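Long-range contacts in uncharacterized protein (PDB 3T8K), which is of unknown function but has an ankyrin-repeat fold, a scaffold that in other proteins commonly serves to bind protein partners: residues I107-V117 with Q142-W153; M132-F140 with Q165-M173. One frame throughout, in Å; residues are numbered along the deposited sequence.

Interaction 1 (I107-V117 with Q142-W153)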
loop_
_atom_site.group_PDB
_atom_site.type_symbol
_atom_site.label_atom_id
_atom_site.label_comp_id
_atom_site.label_asym_id
_atom_site.label_seq_id
_atom_site.Cartn_x
_atom_site.Cartn_y
_atom_site.Cartn_z
ATOM N N ILE A 107 -4.738 -8.328 17.532
ATOM C CA ILE A 107 -5.138 -7.078 16.898
ATOM C C ILE A 107 -4.823 -5.865 17.775
ATOM O O ILE A 107 -4.960 -4.724 17.328
ATOM C CB ILE A 107 -6.649 -7.098 16.525
ATOM C CG1 ILE A 107 -6.960 -6.050 15.454
ATOM C CG2 ILE A 107 -7.530 -6.928 17.772
ATOM C CD1 ILE A 107 -8.376 -6.139 14.924
ATOM N N THR A 108 -4.390 -6.102 19.014
ATOM C CA THR A 108 -4.135 -4.993 19.952
ATOM C C THR A 108 -2.754 -4.368 19.768
ATOM O O THR A 108 -2.520 -3.228 20.155
ATOM C CB THR A 108 -4.279 -5.430 21.429
ATOM O OG1 THR A 108 -3.213 -6.323 21.778
ATOM C CG2 THR A 108 -5.605 -6.120 21.658
ATOM N N ALA A 109 -1.832 -5.124 19.186
ATOM C CA ALA A 109 -0.486 -4.609 18.948
ATOM C C ALA A 109 -0.493 -3.461 17.952
ATOM O O ALA A 109 -1.211 -3.497 16.953
ATOM C CB ALA A 109 0.422 -5.736 18.453
ATOM N N LEU A 110 0.314 -2.440 18.228
ATOM C CA LEU A 110 0.446 -1.302 17.338
ATOM C C LEU A 110 1.243 -1.651 16.105
ATOM O O LEU A 110 1.919 -2.680 16.060
ATOM C CB LEU A 110 1.136 -0.146 18.060
ATOM C CG LEU A 110 0.351 0.365 19.262
ATOM C CD1 LEU A 110 0.973 1.644 19.809
ATOM C CD2 LEU A 110 -1.089 0.583 18.861
ATOM N N TYR A 111 1.138 -0.808 15.086
ATOM C CA TYR A 111 2.061 -0.882 13.965
ATOM C C TYR A 111 3.178 0.033 14.424
ATOM O O TYR A 111 3.009 1.250 14.471
ATOM C CB TYR A 111 1.410 -0.367 12.675
ATOM C CG TYR A 111 2.382 -0.218 11.518
ATOM C CD1 TYR A 111 2.980 -1.335 10.944
ATOM C CD2 TYR A 111 2.693 1.032 10.994
ATOM C CE1 TYR A 111 3.862 -1.213 9.890
ATOM C CE2 TYR A 111 3.594 1.164 9.934
ATOM C CZ TYR A 111 4.170 0.037 9.392
ATOM O OH TYR A 111 5.060 0.137 8.339
ATOM N N LYS A 112 4.307 -0.550 14.814
ATOM C CA LYS A 112 5.359 0.215 15.495
ATOM C C LYS A 112 5.958 1.413 14.735
ATOM O O LYS A 112 6.096 2.491 15.305
ATOM C CB LYS A 112 6.465 -0.718 16.010
ATOM C CG LYS A 112 6.029 -1.523 17.225
ATOM C CD LYS A 112 6.979 -2.671 17.523
ATOM C CE LYS A 112 6.333 -3.669 18.482
ATOM N NZ LYS A 112 7.022 -4.993 18.470
ATOM N N PRO A 113 6.304 1.238 13.453
ATOM C CA PRO A 113 6.992 2.332 12.756
ATOM C C PRO A 113 6.284 3.685 12.863
ATOM O O PRO A 113 6.953 4.720 12.876
ATOM C CB PRO A 113 7.037 1.839 11.305
ATOM C CG PRO A 113 7.118 0.357 11.445
ATOM C CD PRO A 113 6.201 0.034 12.606
ATOM N N TYR A 114 4.959 3.679 12.965
ATOM C CA TYR A 114 4.199 4.921 13.056
ATOM C C TYR A 114 3.424 5.012 14.372
ATOM O O TYR A 114 2.737 5.995 14.627
ATOM C CB TYR A 114 3.235 5.035 11.874
ATOM C CG TYR A 114 3.889 5.397 10.555
ATOM C CD1 TYR A 114 5.121 6.039 10.512
ATOM C CD2 TYR A 114 3.268 5.095 9.349
ATOM C CE1 TYR A 114 5.712 6.389 9.299
ATOM C CE2 TYR A 114 3.853 5.433 8.135
ATOM C CZ TYR A 114 5.066 6.080 8.115
ATOM O OH TYR A 114 5.629 6.412 6.905
ATOM N N LYS A 115 3.551 3.976 15.201
ATOM C CA LYS A 115 2.831 3.872 16.468
ATOM C C LYS A 115 1.324 4.103 16.333
ATOM O O LYS A 115 0.735 4.890 17.086
ATOM C CB LYS A 115 3.428 4.805 17.530
ATOM C CG LYS A 115 3.837 4.073 18.802
ATOM C CD LYS A 115 3.745 4.956 20.035
ATOM C CE LYS A 115 4.774 6.073 20.020
ATOM N NZ LYS A 115 4.701 6.891 21.267
ATOM N N ILE A 116 0.703 3.396 15.388
ATOM C CA ILE A 116 -0.722 3.543 15.108
ATOM C C ILE A 116 -1.480 2.243 15.340
ATOM O O ILE A 116 -0.911 1.157 15.219
ATOM C CB ILE A 116 -0.970 3.974 13.639
ATOM C CG1 ILE A 116 -0.386 2.957 12.660
ATOM C CG2 ILE A 116 -0.396 5.372 13.378
ATOM C CD1 ILE A 116 -0.684 3.292 11.214
ATOM N N VAL A 117 -2.765 2.340 15.666
ATOM C CA VAL A 117 -3.573 1.117 15.726
ATOM C C VAL A 117 -3.515 0.419 14.370
ATOM O O VAL A 117 -3.404 1.066 13.322
ATOM C CB VAL A 117 -5.024 1.365 16.151
ATOM C CG1 VAL A 117 -5.071 1.843 17.606
ATOM C CG2 VAL A 117 -5.699 2.379 15.219
ATOM N N GLN A 142 -12.692 -7.030 21.215
ATOM C CA GLN A 142 -11.397 -7.442 21.739
ATOM C C GLN A 142 -10.926 -6.488 22.838
ATOM O O GLN A 142 -10.902 -5.271 22.652
ATOM C CB GLN A 142 -10.362 -7.500 20.614
ATOM C CG GLN A 142 -10.830 -8.267 19.385
ATOM C CD GLN A 142 -11.286 -9.678 19.709
ATOM O OE1 GLN A 142 -10.615 -10.408 20.434
ATOM N NE2 GLN A 142 -12.440 -10.065 19.180
ATOM N N SER A 143 -10.540 -7.060 23.973
ATOM C CA SER A 143 -9.961 -6.302 25.072
ATOM C C SER A 143 -8.569 -5.828 24.702
ATOM O O SER A 143 -7.838 -6.529 24.003
ATOM C CB SER A 143 -9.878 -7.190 26.315
ATOM O OG SER A 143 -9.218 -6.531 27.384
ATOM N N GLY A 144 -8.190 -4.639 25.160
ATOM C CA GLY A 144 -6.816 -4.189 24.976
ATOM C C GLY A 144 -6.519 -3.277 23.796
ATOM O O GLY A 144 -5.353 -3.009 23.501
ATOM N N LEU A 145 -7.546 -2.784 23.111
ATOM C CA LEU A 145 -7.303 -1.826 22.031
ATOM C C LEU A 145 -6.650 -0.555 22.583
ATOM O O LEU A 145 -7.043 -0.045 23.633
ATOM C CB LEU A 145 -8.593 -1.485 21.282
ATOM C CG LEU A 145 -9.319 -2.668 20.635
ATOM C CD1 LEU A 145 -10.633 -2.220 19.997
ATOM C CD2 LEU A 145 -8.428 -3.360 19.622
ATOM N N GLN A 146 -5.648 -0.052 21.873
ATOM C CA GLN A 146 -4.879 1.093 22.344
ATOM C C GLN A 146 -5.379 2.355 21.658
ATOM O O GLN A 146 -4.744 2.881 20.740
ATOM C CB GLN A 146 -3.387 0.866 22.077
ATOM C CG GLN A 146 -2.845 -0.385 22.755
ATOM C CD GLN A 146 -1.340 -0.517 22.641
ATOM O OE1 GLN A 146 -0.592 0.288 23.196
ATOM N NE2 GLN A 146 -0.886 -1.540 21.924
ATOM N N LEU A 147 -6.531 2.833 22.110
ATOM C CA LEU A 147 -7.228 3.928 21.440
ATOM C C LEU A 147 -6.786 5.334 21.864
ATOM O O LEU A 147 -7.125 6.307 21.195
ATOM C CB LEU A 147 -8.747 3.794 21.628
ATOM C CG LEU A 147 -9.441 2.481 21.240
ATOM C CD1 LEU A 147 -10.953 2.638 21.398
ATOM C CD2 LEU A 147 -9.098 2.057 19.818
ATOM N N LEU A 148 -6.035 5.436 22.960
ATOM C CA LEU A 148 -5.657 6.732 23.528
ATOM C C LEU A 148 -4.150 6.886 23.627
ATOM O O LEU A 148 -3.639 7.625 24.467
ATOM C CB LEU A 148 -6.280 6.909 24.915
ATOM C CG LEU A 148 -7.801 6.951 24.880
ATOM C CD1 LEU A 148 -8.371 6.980 26.300
ATOM C CD2 LEU A 148 -8.267 8.145 24.069
ATOM N N ILE A 149 -3.445 6.171 22.765
ATOM C CA ILE A 149 -2.002 6.240 22.715
ATOM C C ILE A 149 -1.595 7.124 21.544
ATOM O O ILE A 149 -2.045 6.914 20.419
ATOM C CB ILE A 149 -1.400 4.834 22.517
ATOM C CG1 ILE A 149 -1.947 3.865 23.570
ATOM C CG2 ILE A 149 0.119 4.890 22.559
ATOM C CD1 ILE A 149 -1.231 3.928 24.893
ATOM N N LYS A 150 -0.746 8.109 21.818
ATOM C CA LYS A 150 -0.260 9.033 20.800
ATOM C C LYS A 150 0.595 8.325 19.765
ATOM O O LYS A 150 1.503 7.565 20.115
ATOM C CB LYS A 150 0.585 10.132 21.448
ATOM C CG LYS A 150 -0.109 10.912 22.554
ATOM C CD LYS A 150 -1.051 11.953 21.992
ATOM C CE LYS A 150 -1.144 13.166 22.913
ATOM N NZ LYS A 150 -1.746 12.834 24.236
ATOM N N ASP A 151 0.332 8.588 18.487
ATOM C CA ASP A 151 1.167 8.016 17.433
ATOM C C ASP A 151 2.477 8.790 17.347
ATOM O O ASP A 151 2.751 9.657 18.191
ATOM C CB ASP A 151 0.439 7.961 16.075
ATOM C CG ASP A 151 0.182 9.341 15.464
ATOM O OD1 ASP A 151 0.749 10.354 15.937
ATOM O OD2 ASP A 151 -0.584 9.405 14.477
ATOM N N LYS A 152 3.279 8.466 16.340
ATOM C CA LYS A 152 4.585 9.077 16.145
ATOM C C LYS A 152 4.505 10.604 16.047
ATOM O O LYS A 152 5.523 11.290 16.197
ATOM C CB LYS A 152 5.238 8.492 14.890
ATOM C CG LYS A 152 6.642 8.990 14.584
ATOM C CD LYS A 152 7.115 8.429 13.254
ATOM C CE LYS A 152 8.444 9.031 12.814
ATOM N NZ LYS A 152 8.818 8.588 11.439
ATOM N N TRP A 153 3.307 11.142 15.811
ATOM C CA TRP A 153 3.160 12.595 15.660
ATOM C C TRP A 153 2.220 13.252 16.664
ATOM O O TRP A 153 1.869 14.422 16.508
ATOM C CB TRP A 153 2.754 12.966 14.228
ATOM C CG TRP A 153 3.705 12.446 13.210
ATOM C CD1 TRP A 153 4.849 13.044 12.772
ATOM C CD2 TRP A 153 3.608 11.202 12.512
ATOM N NE1 TRP A 153 5.470 12.247 11.841
ATOM C CE2 TRP A 153 4.728 11.110 11.664
ATOM C CE3 TRP A 153 2.683 10.155 12.521
ATOM C CZ2 TRP A 153 4.941 10.019 10.832
ATOM C CZ3 TRP A 153 2.899 9.072 11.698
ATOM C CH2 TRP A 153 4.017 9.012 10.865
HETATM O O HOH W 1 -4.517 -1.524 19.615
HETATM O O HOH W 2 2.168 -2.384 20.724
HETATM O O HOH W 3 -1.727 5.570 18.133
#

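Interaction 2 (M132-F140 with Q165-M173)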
loop_
_atom_site.group_PDB
_atom_site.type_symbol
_atom_site.label_atom_id
_atom_site.label_comp_id
_atom_site.label_asym_id
_atom_site.label_seq_id
_atom_site.Cartn_x
_atom_site.Cartn_y
_atom_site.Cartn_z
HETATM N N MSE A 132 -19.755 -1.526 7.521
HETATM C CA MSE A 132 -18.576 -1.695 8.378
HETATM C C MSE A 132 -18.932 -2.309 9.734
HETATM O O MSE A 132 -18.058 -2.719 10.485
HETATM C CB MSE A 132 -17.882 -0.341 8.620
HETATM C CG MSE A 132 -17.390 0.387 7.370
HETATM SE SE MSE A 132 -15.985 -0.627 6.508
HETATM C CE MSE A 132 -14.679 -0.549 7.944
ATOM N N ILE A 133 -20.215 -2.343 10.068
ATOM C CA ILE A 133 -20.622 -2.759 11.409
ATOM C C ILE A 133 -20.118 -4.146 11.839
ATOM O O ILE A 133 -19.596 -4.291 12.939
ATOM C CB ILE A 133 -22.147 -2.625 11.622
ATOM C CG1 ILE A 133 -22.528 -1.147 11.682
ATOM C CG2 ILE A 133 -22.572 -3.325 12.904
ATOM C CD1 ILE A 133 -24.001 -0.912 11.813
ATOM N N PRO A 134 -20.261 -5.163 10.975
ATOM C CA PRO A 134 -19.728 -6.468 11.383
ATOM C C PRO A 134 -18.244 -6.386 11.739
ATOM O O PRO A 134 -17.840 -6.916 12.777
ATOM C CB PRO A 134 -19.949 -7.337 10.143
ATOM C CG PRO A 134 -21.127 -6.706 9.463
ATOM C CD PRO A 134 -20.929 -5.226 9.664
ATOM N N LEU A 135 -17.449 -5.722 10.901
ATOM C CA LEU A 135 -16.029 -5.550 11.185
ATOM C C LEU A 135 -15.801 -4.746 12.467
ATOM O O LEU A 135 -14.962 -5.106 13.283
ATOM C CB LEU A 135 -15.293 -4.918 9.989
ATOM C CG LEU A 135 -13.815 -4.595 10.186
ATOM C CD1 LEU A 135 -13.044 -5.868 10.545
ATOM C CD2 LEU A 135 -13.208 -3.939 8.935
ATOM N N TYR A 136 -16.558 -3.661 12.649
ATOM C CA TYR A 136 -16.461 -2.849 13.861
ATOM C C TYR A 136 -16.716 -3.699 15.114
ATOM O O TYR A 136 -16.019 -3.575 16.123
ATOM C CB TYR A 136 -17.478 -1.703 13.824
ATOM C CG TYR A 136 -17.159 -0.534 12.911
ATOM C CD1 TYR A 136 -15.875 -0.309 12.428
ATOM C CD2 TYR A 136 -18.156 0.368 12.554
ATOM C CE1 TYR A 136 -15.601 0.777 11.603
ATOM C CE2 TYR A 136 -17.892 1.448 11.735
ATOM C CZ TYR A 136 -16.620 1.652 11.266
ATOM O OH TYR A 136 -16.375 2.730 10.451
ATOM N N LYS A 137 -17.725 -4.560 15.041
ATOM C CA LYS A 137 -18.072 -5.432 16.158
ATOM C C LYS A 137 -16.943 -6.391 16.506
ATOM O O LYS A 137 -16.663 -6.625 17.683
ATOM C CB LYS A 137 -19.355 -6.208 15.860
ATOM C CG LYS A 137 -20.606 -5.332 15.882
ATOM C CD LYS A 137 -21.857 -6.173 15.674
ATOM C CE LYS A 137 -23.122 -5.347 15.771
ATOM N NZ LYS A 137 -24.316 -6.219 15.596
ATOM N N LEU A 138 -16.307 -6.950 15.478
ATOM C CA LEU A 138 -15.185 -7.859 15.679
ATOM C C LEU A 138 -14.085 -7.140 16.440
ATOM O O LEU A 138 -13.583 -7.628 17.452
ATOM C CB LEU A 138 -14.641 -8.356 14.333
ATOM C CG LEU A 138 -15.459 -9.408 13.588
ATOM C CD1 LEU A 138 -14.877 -9.650 12.196
ATOM C CD2 LEU A 138 -15.508 -10.707 14.392
ATOM N N ILE A 139 -13.713 -5.965 15.945
ATOM C CA ILE A 139 -12.623 -5.214 16.542
ATOM C C ILE A 139 -12.907 -4.771 17.979
ATOM O O ILE A 139 -12.097 -5.005 18.874
ATOM C CB ILE A 139 -12.236 -4.010 15.666
ATOM C CG1 ILE A 139 -11.739 -4.503 14.299
ATOM C CG2 ILE A 139 -11.172 -3.174 16.353
ATOM C CD1 ILE A 139 -11.435 -3.384 13.321
ATOM N N PHE A 140 -14.061 -4.150 18.211
ATOM C CA PHE A 140 -14.353 -3.605 19.533
ATOM C C PHE A 140 -14.741 -4.652 20.577
ATOM O O PHE A 140 -14.888 -4.314 21.750
ATOM C CB PHE A 140 -15.397 -2.483 19.445
ATOM C CG PHE A 140 -14.910 -1.279 18.683
ATOM C CD1 PHE A 140 -13.858 -0.516 19.173
ATOM C CD2 PHE A 140 -15.475 -0.930 17.469
ATOM C CE1 PHE A 140 -13.394 0.582 18.476
ATOM C CE2 PHE A 140 -15.013 0.168 16.764
ATOM C CZ PHE A 140 -13.973 0.927 17.272
ATOM N N GLN A 165 -15.345 11.243 8.670
ATOM C CA GLN A 165 -16.796 11.327 8.695
ATOM C C GLN A 165 -17.355 9.944 9.012
ATOM O O GLN A 165 -18.038 9.335 8.193
ATOM C CB GLN A 165 -17.338 11.877 7.372
ATOM C CG GLN A 165 -17.710 13.361 7.424
ATOM C CD GLN A 165 -16.756 14.252 6.640
ATOM O OE1 GLN A 165 -17.021 14.604 5.489
ATOM N NE2 GLN A 165 -15.645 14.629 7.268
ATOM N N LYS A 166 -17.028 9.447 10.204
ATOM C CA LYS A 166 -17.382 8.090 10.615
ATOM C C LYS A 166 -18.054 8.098 11.988
ATOM O O LYS A 166 -17.478 7.618 12.961
ATOM C CB LYS A 166 -16.128 7.216 10.685
ATOM C CG LYS A 166 -15.321 7.156 9.400
ATOM C CD LYS A 166 -16.115 6.491 8.297
ATOM C CE LYS A 166 -15.237 6.128 7.105
ATOM N NZ LYS A 166 -15.938 5.107 6.285
ATOM N N PRO A 167 -19.275 8.641 12.071
ATOM C CA PRO A 167 -19.946 8.799 13.367
ATOM C C PRO A 167 -20.171 7.472 14.090
ATOM O O PRO A 167 -20.145 7.434 15.324
ATOM C CB PRO A 167 -21.286 9.443 12.991
ATOM C CG PRO A 167 -21.481 9.095 11.541
ATOM C CD PRO A 167 -20.104 9.135 10.958
ATOM N N ILE A 168 -20.393 6.398 13.341
ATOM C CA ILE A 168 -20.637 5.101 13.969
ATOM C C ILE A 168 -19.371 4.588 14.653
ATOM O O ILE A 168 -19.405 4.150 15.802
ATOM C CB ILE A 168 -21.167 4.053 12.962
ATOM C CG1 ILE A 168 -22.469 4.542 12.323
ATOM C CG2 ILE A 168 -21.400 2.720 13.655
ATOM C CD1 ILE A 168 -23.132 3.529 11.406
ATOM N N ALA A 169 -18.247 4.651 13.949
ATOM C CA ALA A 169 -16.977 4.253 14.540
ATOM C C ALA A 169 -16.680 5.113 15.772
ATOM O O ALA A 169 -16.151 4.623 16.769
ATOM C CB ALA A 169 -15.854 4.375 13.521
ATOM N N LEU A 170 -17.023 6.396 15.704
ATOM C CA LEU A 170 -16.703 7.310 16.796
ATOM C C LEU A 170 -17.490 6.928 18.039
ATOM O O LEU A 170 -16.948 6.868 19.138
ATOM C CB LEU A 170 -17.007 8.763 16.414
ATOM C CG LEU A 170 -16.748 9.749 17.554
ATOM C CD1 LEU A 170 -15.263 9.766 17.891
ATOM C CD2 LEU A 170 -17.239 11.148 17.196
ATOM N N LYS A 171 -18.780 6.677 17.845
ATOM C CA LYS A 171 -19.671 6.272 18.927
ATOM C C LYS A 171 -19.188 4.978 19.568
ATOM O O LYS A 171 -19.147 4.850 20.788
ATOM C CB LYS A 171 -21.091 6.094 18.393
ATOM C CG LYS A 171 -22.107 5.612 19.432
ATOM C CD LYS A 171 -21.993 6.397 20.726
ATOM C CE LYS A 171 -22.893 5.808 21.806
ATOM N NZ LYS A 171 -22.545 6.352 23.144
HETATM N N MSE A 172 -18.813 4.016 18.736
HETATM C CA MSE A 172 -18.370 2.732 19.255
HETATM C C MSE A 172 -17.045 2.839 20.010
HETATM O O MSE A 172 -16.829 2.129 20.994
HETATM C CB MSE A 172 -18.309 1.694 18.134
HETATM C CG MSE A 172 -19.691 1.359 17.580
HETATM SE SE MSE A 172 -19.633 0.029 16.163
HETATM C CE MSE A 172 -19.417 -1.556 17.268
HETATM N N MSE A 173 -16.161 3.729 19.565
HETATM C CA MSE A 173 -14.897 3.933 20.267
HETATM C C MSE A 173 -15.121 4.614 21.610
HETATM O O MSE A 173 -14.488 4.257 22.602
HETATM C CB MSE A 173 -13.924 4.771 19.440
HETATM C CG MSE A 173 -13.120 4.010 18.422
HETATM SE SE MSE A 173 -11.790 5.239 17.706
HETATM C CE MSE A 173 -10.658 5.432 19.242
HETATM O O HOH W 4 -14.976 3.025 7.934
#

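Interaction 1 (I107-V117 with Q142-W153)
Gln146 reaches Thr108 through a side chain that leaves beside its own backbone N (chi1 -59°) and then runs extended (chi2 -173°). This carries NE2 to Thr108 O at 2.9 Å, with the carbonyl close to the amide plane. A water joins Thr108 O to Gln146 N, so two donors grip this carbonyl. Leu110 CG lies over one face of the amide, 3.5 Å from Gln146 NE2. Thr108 sets its CG2 against Ser143 O, while its hydroxyl bonds Asp106.

Farther along, Lys152 N donates to Tyr114 O at 3.1 Å. Asp151 CA makes a CH...O contact with Lys115 O. Asp151 OD1 takes the N-H of Trp153 in an Asx turn, and also that of Leu155. The Trp153 and Tyr114 rings meet obliquely, planes at 51°. Their polar ends bond the second subunit, Trp153 NE1 to Glu131 and Tyr114 OH to Gly87.

Both are loops between helices of an ankyrin-type stack. Residues 107-117 follow helix 90-102, and residues 142-153 join helix 129-140 to helix 157-162. Ile107 packs on helix 79-85 and Leu147 on helix 167-180.

Interaction 2 (M132-F140 with Q165-M173)
Met172, Phe140 and Tyr136 carry this contact between neighbouring helices of the ankyrin-type stack. Helix 132-140 and helix 167-173 run nearly parallel, at 20°, with their axes 11.0 Å apart. The gap is filled by side chains.

Met172, a selenomethionine, has the most surface buried. Its chain runs straight through chi2 and bends at chi3 (78°), which lays the methyl CE against both Tyr136 CB and Phe140 CD2. SE lies 3.6 Å from Tyr136 CB. It also stands obliquely to the Tyr136 ring, 5.0 Å from the centroid, in a Met-aromatic contact.

Phe140 crosses obliquely to both Met172 and Met173. Its CE2 meets Met172 CB at 3.9 Å. The backbone O of Met172 and N of Met173 lie over one face of the ring. Met173 CG approaches CZ of Phe140 at 3.4 Å. Beyond CG the Met173 side chain turns to helix 157-162, where it packs on Leu158 and Val161.

Tyr136 points its ring across the gap to the start of the second helix. Ala169 CA lies over one ring face, and Ala169 CB is 3.6 Å from Tyr136 CZ. Ile168 CG2 approaches obliquely near CD2. Met132 CB, of the same helix as Tyr136, covers the opposite face toward the rim. Ile133 and Ile168 add a looser apolar touch.

The polar end of this packing gathers at Glu129. Its carboxylate bonds Tyr136 OH and the backbone N of Ile168 and Ala169, in the first turn of helix 167-173. Lys166 NZ bonds Tyr125 O. A water links Tyr136 and Lys166, donating to Tyr136 OH at 2.9 Å and accepting from Lys166 NZ at 2.8 Å.

Overall arrangement
Both interactions are built round helix 129-140: interaction 2 uses the helix itself, interaction 1 the loops on either side of it in the chain. Interaction 2 joins that helix to helix 167-180 with apolar and aromatic side chains. Interaction 1 joins the loops before and after the same helix. It relies more on backbone carbonyls, an amide and waters, and some of its residues also face the second subunit. Both are partly buried, though interaction 2 has the larger share of buried residues. Their centres lie 16 Å apart, and their segments alternate along the chain. They meet where Leu145 packs on Ile139 and Phe140, and where Leu147 packs on Met173.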